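Local coordinates for transcription regulator PadR N-terminal domain-containing protein (Streptococcus mutans, PDB 3L7W), which is probably a DNA-binding transcriptional regulator of the PadR family, with a winged helix-turn-helix fold, at residues L15-K20 against Y26-T31; L8-L13 against Q30-I35. One frame throughout, in Å; residues are numbered along the deposited sequence.

Overall arrangement
Both contacts join helix 7-20 to helix 25-32, and their centres lie about 8 Å apart, each within about 7 Å of the centre of the chain. Interaction 2 pairs the earlier part of the first helix (8-13) with residues 30-35. Interaction 1 pairs the later part (15-20) with 26-31, across the connection that holds strand 23-24. This reversed order is that of two helices running in largely opposite directions. Ile17 CD1 lies 3.7 Å from Ile32 CG1, making the two contacts one apolar seam. The second subunit touches both, through its His105 at Thr31 and its Ile95 at Ile35, so the seam lies beside the dimer interface.

Interaction 1. Residues L15-K20 against Y26-T31; sequences LAIVSK and YDISQT
Ile17 makes the largest single contribution to this contact, with Ile28 next, and packs against Ile28 and Thr31, its CA 6.7 Å from the CA of Ile28. Its CG1 stands beside the backbone N (chi1 -69°) and the chain is then extended, which sends CD1 across to the second helix. There CD1 meets the Thr31 methyl CG2 end to end at 3.6 Å, and it lies 4.1 Å from Ile28 CG2. The other branch of Ile17, CG2, rests on Ile28 CG1, also at 4.1 Å, so the two isoleucines meet through both branches, one side chain slanting over the other. The next residue, Val18, offers only CG2, which lies 3.8 Å from Ile28 CD1; Leu56 of strand 56-63 also packs on Val18. The helix segments approach to 10.3 Å between axes at 125°, and the 190 Å² they bury comes from few side chains. Leu47 and Tyr71 add to the cover of Ile28. Thr31 has two roles: CG2 faces Ile17, whereas OG1 forms a hydrogen bond with His105 N of the second subunit. With no hydrogen bond between the segments and all four touching residues buried, the pairing between the segments rests on aliphatic van der Waals packing, while the polar group of Thr31 is satisfied at the dimer interface.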
loop_
_atom_site.group_PDB
_atom_site.type_symbol
_atom_site.label_atom_id
_atom_site.label_comp_id
_atom_site.label_asym_id
_atom_site.label_seq_id
_atom_site.Cartn_x
_atom_site.Cartn_y
_atom_site.Cartn_z
ATOM N N LEU A 15 -5.038 13.332 -5.978
ATOM C CA LEU A 15 -5.178 13.613 -7.398
ATOM C C LEU A 15 -6.390 12.899 -7.966
ATOM O O LEU A 15 -7.131 13.464 -8.765
ATOM C CB LEU A 15 -3.919 13.197 -8.144
ATOM C CG LEU A 15 -2.920 14.306 -8.470
ATOM C CD1 LEU A 15 -2.988 15.449 -7.477
ATOM C CD2 LEU A 15 -1.512 13.754 -8.603
ATOM N N ALA A 16 -6.610 11.656 -7.540
ATOM C CA ALA A 16 -7.719 10.888 -8.080
ATOM C C ALA A 16 -9.015 11.557 -7.686
ATOM O O ALA A 16 -9.924 11.689 -8.508
ATOM C CB ALA A 16 -7.691 9.440 -7.597
ATOM N N ILE A 17 -9.090 11.984 -6.428
ATOM C CA ILE A 17 -10.306 12.598 -5.904
ATOM C C ILE A 17 -10.560 13.911 -6.630
ATOM O O ILE A 17 -11.667 14.185 -7.088
ATOM C CB ILE A 17 -10.183 12.867 -4.408
ATOM C CG1 ILE A 17 -10.170 11.541 -3.633
ATOM C CG2 ILE A 17 -11.329 13.720 -3.928
ATOM C CD1 ILE A 17 -9.829 11.703 -2.187
ATOM N N VAL A 18 -9.509 14.709 -6.749
ATOM C CA VAL A 18 -9.622 16.005 -7.365
ATOM C C VAL A 18 -9.957 15.852 -8.837
ATOM O O VAL A 18 -10.561 16.738 -9.423
ATOM C CB VAL A 18 -8.347 16.819 -7.160
ATOM C CG1 VAL A 18 -8.447 18.174 -7.886
ATOM C CG2 VAL A 18 -8.130 17.026 -5.665
ATOM N N SER A 19 -9.595 14.717 -9.429
ATOM C CA SER A 19 -9.887 14.517 -10.846
ATOM C C SER A 19 -11.385 14.396 -11.087
ATOM O O SER A 19 -11.858 14.730 -12.165
ATOM C CB SER A 19 -9.184 13.283 -11.408
ATOM O OG SER A 19 -9.917 12.119 -11.097
ATOM N N LYS A 20 -12.130 13.908 -10.097
ATOM C CA LYS A 20 -13.573 13.758 -10.272
ATOM C C LYS A 20 -14.161 15.143 -10.405
ATOM O O LYS A 20 -14.794 15.474 -11.414
ATOM C CB LYS A 20 -14.213 13.024 -9.099
ATOM C CG LYS A 20 -15.640 12.549 -9.382
ATOM C CD LYS A 20 -16.275 11.917 -8.145
ATOM C CE LYS A 20 -17.753 11.604 -8.360
ATOM N NZ LYS A 20 -18.511 11.545 -7.066
ATOM N N TYR A 26 -11.029 19.890 3.058
ATOM C CA TYR A 26 -11.777 19.111 4.035
ATOM C C TYR A 26 -12.473 17.960 3.328
ATOM O O TYR A 26 -12.530 16.840 3.829
ATOM C CB TYR A 26 -12.780 19.987 4.775
ATOM C CG TYR A 26 -13.703 19.209 5.669
ATOM C CD1 TYR A 26 -14.939 18.772 5.203
ATOM C CD2 TYR A 26 -13.336 18.885 6.976
ATOM C CE1 TYR A 26 -15.793 18.040 6.017
ATOM C CE2 TYR A 26 -14.186 18.150 7.800
ATOM C CZ TYR A 26 -15.414 17.732 7.309
ATOM O OH TYR A 26 -16.273 17.005 8.105
ATOM N N ASP A 27 -12.974 18.239 2.136
ATOM C CA ASP A 27 -13.647 17.226 1.347
ATOM C C ASP A 27 -12.679 16.097 0.994
ATOM O O ASP A 27 -13.006 14.912 1.089
ATOM C CB ASP A 27 -14.193 17.870 0.075
ATOM C CG ASP A 27 -15.334 17.094 -0.521
ATOM O OD1 ASP A 27 -16.003 16.376 0.241
ATOM O OD2 ASP A 27 -15.571 17.204 -1.743
ATOM N N ILE A 28 -11.483 16.470 0.556
ATOM C CA ILE A 28 -10.506 15.477 0.160
ATOM C C ILE A 28 -10.123 14.663 1.392
ATOM O O ILE A 28 -10.068 13.441 1.351
ATOM C CB ILE A 28 -9.264 16.137 -0.435
ATOM C CG1 ILE A 28 -9.615 16.800 -1.767
ATOM C CG2 ILE A 28 -8.178 15.109 -0.667
ATOM C CD1 ILE A 28 -8.725 17.998 -2.092
ATOM N N SER A 29 -9.878 15.368 2.490
ATOM C CA SER A 29 -9.419 14.760 3.723
ATOM C C SER A 29 -10.447 13.754 4.234
ATOM O O SER A 29 -10.116 12.616 4.541
ATOM C CB SER A 29 -9.159 15.845 4.761
ATOM O OG SER A 29 -9.376 15.357 6.069
ATOM N N GLN A 30 -11.705 14.171 4.294
ATOM C CA GLN A 30 -12.770 13.283 4.740
ATOM C C GLN A 30 -12.850 11.993 3.939
ATOM O O GLN A 30 -13.150 10.933 4.485
ATOM C CB GLN A 30 -14.111 14.006 4.711
ATOM C CG GLN A 30 -14.243 14.993 5.847
ATOM C CD GLN A 30 -14.081 14.308 7.189
ATOM O OE1 GLN A 30 -14.875 13.440 7.547
ATOM N NE2 GLN A 30 -13.051 14.690 7.935
ATOM N N THR A 31 -12.578 12.069 2.648
ATOM C CA THR A 31 -12.696 10.885 1.823
ATOM C C THR A 31 -11.455 10.044 2.002
ATOM O O THR A 31 -11.507 8.820 1.976
ATOM C CB THR A 31 -12.864 11.231 0.352
ATOM O OG1 THR A 31 -14.211 11.651 0.126
ATOM C CG2 THR A 31 -12.575 10.010 -0.507
#

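Interaction 2. Residues L8-L13 against Q30-I35; sequences LLIEYL and QTIKLI
Leu13, which packs on Ile32 and Ile35, has its backbone N bonded to Leu9 O at 2.8 Å, a regular bond within helix 7-20, and its CB points toward 30-35. That CB lies 4.1 Å from Ile32 CG1, while the branch CD1 goes on to Ile35 CG2 at 3.8 Å, the two side chains crossing at about a right angle. Ile35 presents that methyl because its CG1 is swung opposite the backbone N (chi1 -178°), with CG2 set between N and the carbonyl carbon. Ile35 N bonds to Ile32 O at 3.0 Å, linking the two residues that meet Leu13. Ile10 and Ile32 meet through two methyl pairs, their side chains crossing at a slant: CD1 of Ile10 reaches CG2 of Ile32 at 3.8 Å, and CG2 of Ile10 faces CD1 of Ile32 at 4.0 Å. A bent chi2 of -84° brings Ile10 CD1 over to that side. Leu43 and Ile46 of helix 40-52 also pack on Ile10, and Ile95 of the second subunit packs on Ile35. Three helices thus share one apolar centre, consistent with the helical core of a winged helix-turn-helix domain, as in PadR-type regulators.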
loop_
_atom_site.group_PDB
_atom_site.type_symbol
_atom_site.label_atom_id
_atom_site.label_comp_id
_atom_site.label_asym_id
_atom_site.label_seq_id
_atom_site.Cartn_x
_atom_site.Cartn_y
_atom_site.Cartn_z
ATOM N N LEU A 8 2.837 8.702 -0.649
ATOM C CA LEU A 8 2.752 8.608 -2.107
ATOM C C LEU A 8 1.372 8.157 -2.538
ATOM O O LEU A 8 0.825 8.656 -3.520
ATOM C CB LEU A 8 3.810 7.661 -2.670
ATOM C CG LEU A 8 5.240 8.189 -2.516
ATOM C CD1 LEU A 8 6.261 7.196 -3.048
ATOM C CD2 LEU A 8 5.370 9.522 -3.231
ATOM N N LEU A 9 0.803 7.221 -1.791
ATOM C CA LEU A 9 -0.526 6.712 -2.108
ATOM C C LEU A 9 -1.566 7.794 -1.816
ATOM O O LEU A 9 -2.557 7.914 -2.524
ATOM C CB LEU A 9 -0.819 5.453 -1.298
ATOM C CG LEU A 9 -1.278 4.233 -2.078
ATOM C CD1 LEU A 9 -1.698 3.105 -1.120
ATOM C CD2 LEU A 9 -2.403 4.594 -3.023
ATOM N N ILE A 10 -1.331 8.578 -0.763
ATOM C CA ILE A 10 -2.204 9.706 -0.432
ATOM C C ILE A 10 -2.268 10.675 -1.606
ATOM O O ILE A 10 -3.330 11.211 -1.931
ATOM C CB ILE A 10 -1.681 10.473 0.788
ATOM C CG1 ILE A 10 -1.635 9.558 2.023
ATOM C CG2 ILE A 10 -2.531 11.729 1.058
ATOM C CD1 ILE A 10 -2.936 9.455 2.739
ATOM N N GLU A 11 -1.117 10.908 -2.231
ATOM C CA GLU A 11 -1.036 11.806 -3.376
ATOM C C GLU A 11 -1.908 11.251 -4.477
ATOM O O GLU A 11 -2.744 11.953 -5.032
ATOM C CB GLU A 11 0.409 11.954 -3.858
ATOM C CG GLU A 11 1.255 12.813 -2.931
ATOM C CD GLU A 11 2.718 12.854 -3.317
ATOM O OE1 GLU A 11 3.068 12.347 -4.394
ATOM O OE2 GLU A 11 3.522 13.393 -2.542
ATOM N N TYR A 12 -1.711 9.973 -4.777
ATOM C CA TYR A 12 -2.565 9.271 -5.717
ATOM C C TYR A 12 -4.023 9.548 -5.380
ATOM O O TYR A 12 -4.788 10.003 -6.220
ATOM C CB TYR A 12 -2.260 7.771 -5.680
ATOM C CG TYR A 12 -3.113 6.921 -6.581
ATOM C CD1 TYR A 12 -3.414 7.324 -7.868
ATOM C CD2 TYR A 12 -3.600 5.696 -6.146
ATOM C CE1 TYR A 12 -4.186 6.546 -8.689
ATOM C CE2 TYR A 12 -4.373 4.909 -6.954
ATOM C CZ TYR A 12 -4.663 5.337 -8.227
ATOM O OH TYR A 12 -5.426 4.555 -9.044
ATOM N N LEU A 13 -4.407 9.310 -4.136
ATOM C CA LEU A 13 -5.804 9.503 -3.748
ATOM C C LEU A 13 -6.248 10.943 -3.969
ATOM O O LEU A 13 -7.317 11.193 -4.496
ATOM C CB LEU A 13 -6.024 9.093 -2.288
ATOM C CG LEU A 13 -5.887 7.569 -2.078
ATOM C CD1 LEU A 13 -5.847 7.248 -0.609
ATOM C CD2 LEU A 13 -7.028 6.829 -2.740
ATOM N N GLN A 30 -11.705 14.171 4.294
ATOM C CA GLN A 30 -12.770 13.283 4.740
ATOM C C GLN A 30 -12.850 11.993 3.939
ATOM O O GLN A 30 -13.150 10.933 4.485
ATOM C CB GLN A 30 -14.111 14.006 4.711
ATOM C CG GLN A 30 -14.243 14.993 5.847
ATOM C CD GLN A 30 -14.081 14.308 7.189
ATOM O OE1 GLN A 30 -14.875 13.440 7.547
ATOM N NE2 GLN A 30 -13.051 14.690 7.935
ATOM N N THR A 31 -12.578 12.069 2.648
ATOM C CA THR A 31 -12.696 10.885 1.823
ATOM C C THR A 31 -11.455 10.044 2.002
ATOM O O THR A 31 -11.507 8.820 1.976
ATOM C CB THR A 31 -12.864 11.231 0.352
ATOM O OG1 THR A 31 -14.211 11.651 0.126
ATOM C CG2 THR A 31 -12.575 10.010 -0.507
ATOM N N ILE A 32 -10.329 10.710 2.200
ATOM C CA ILE A 32 -9.090 9.989 2.409
ATOM C C ILE A 32 -9.069 9.301 3.785
ATOM O O ILE A 32 -8.477 8.230 3.935
ATOM C CB ILE A 32 -7.866 10.898 2.227
ATOM C CG1 ILE A 32 -7.700 11.246 0.748
ATOM C CG2 ILE A 32 -6.622 10.206 2.718
ATOM C CD1 ILE A 32 -6.512 12.136 0.459
ATOM N N LYS A 33 -9.717 9.915 4.772
ATOM C CA LYS A 33 -9.799 9.359 6.123
ATOM C C LYS A 33 -10.563 8.058 6.104
ATOM O O LYS A 33 -10.532 7.295 7.064
ATOM C CB LYS A 33 -10.505 10.321 7.072
ATOM C CG LYS A 33 -9.596 11.270 7.829
ATOM C CD LYS A 33 -10.430 12.168 8.750
ATOM C CE LYS A 33 -9.560 12.974 9.693
ATOM N NZ LYS A 33 -8.633 13.864 8.945
ATOM N N LEU A 34 -11.256 7.815 5.000
ATOM C CA LEU A 34 -11.973 6.562 4.813
ATOM C C LEU A 34 -11.027 5.360 4.758
ATOM O O LEU A 34 -11.384 4.257 5.145
ATOM C CB LEU A 34 -12.813 6.636 3.537
ATOM C CG LEU A 34 -14.334 6.741 3.683
ATOM C CD1 LEU A 34 -14.767 7.304 5.045
ATOM C CD2 LEU A 34 -14.922 7.533 2.528
ATOM N N ILE A 35 -9.822 5.570 4.254
ATOM C CA ILE A 35 -8.875 4.475 4.145
ATOM C C ILE A 35 -7.591 4.762 4.899
ATOM O O ILE A 35 -6.846 3.845 5.223
ATOM C CB ILE A 35 -8.553 4.091 2.673
ATOM C CG1 ILE A 35 -7.584 2.910 2.655
ATOM C CG2 ILE A 35 -7.975 5.289 1.882
ATOM C CD1 ILE A 35 -7.752 1.989 1.487
#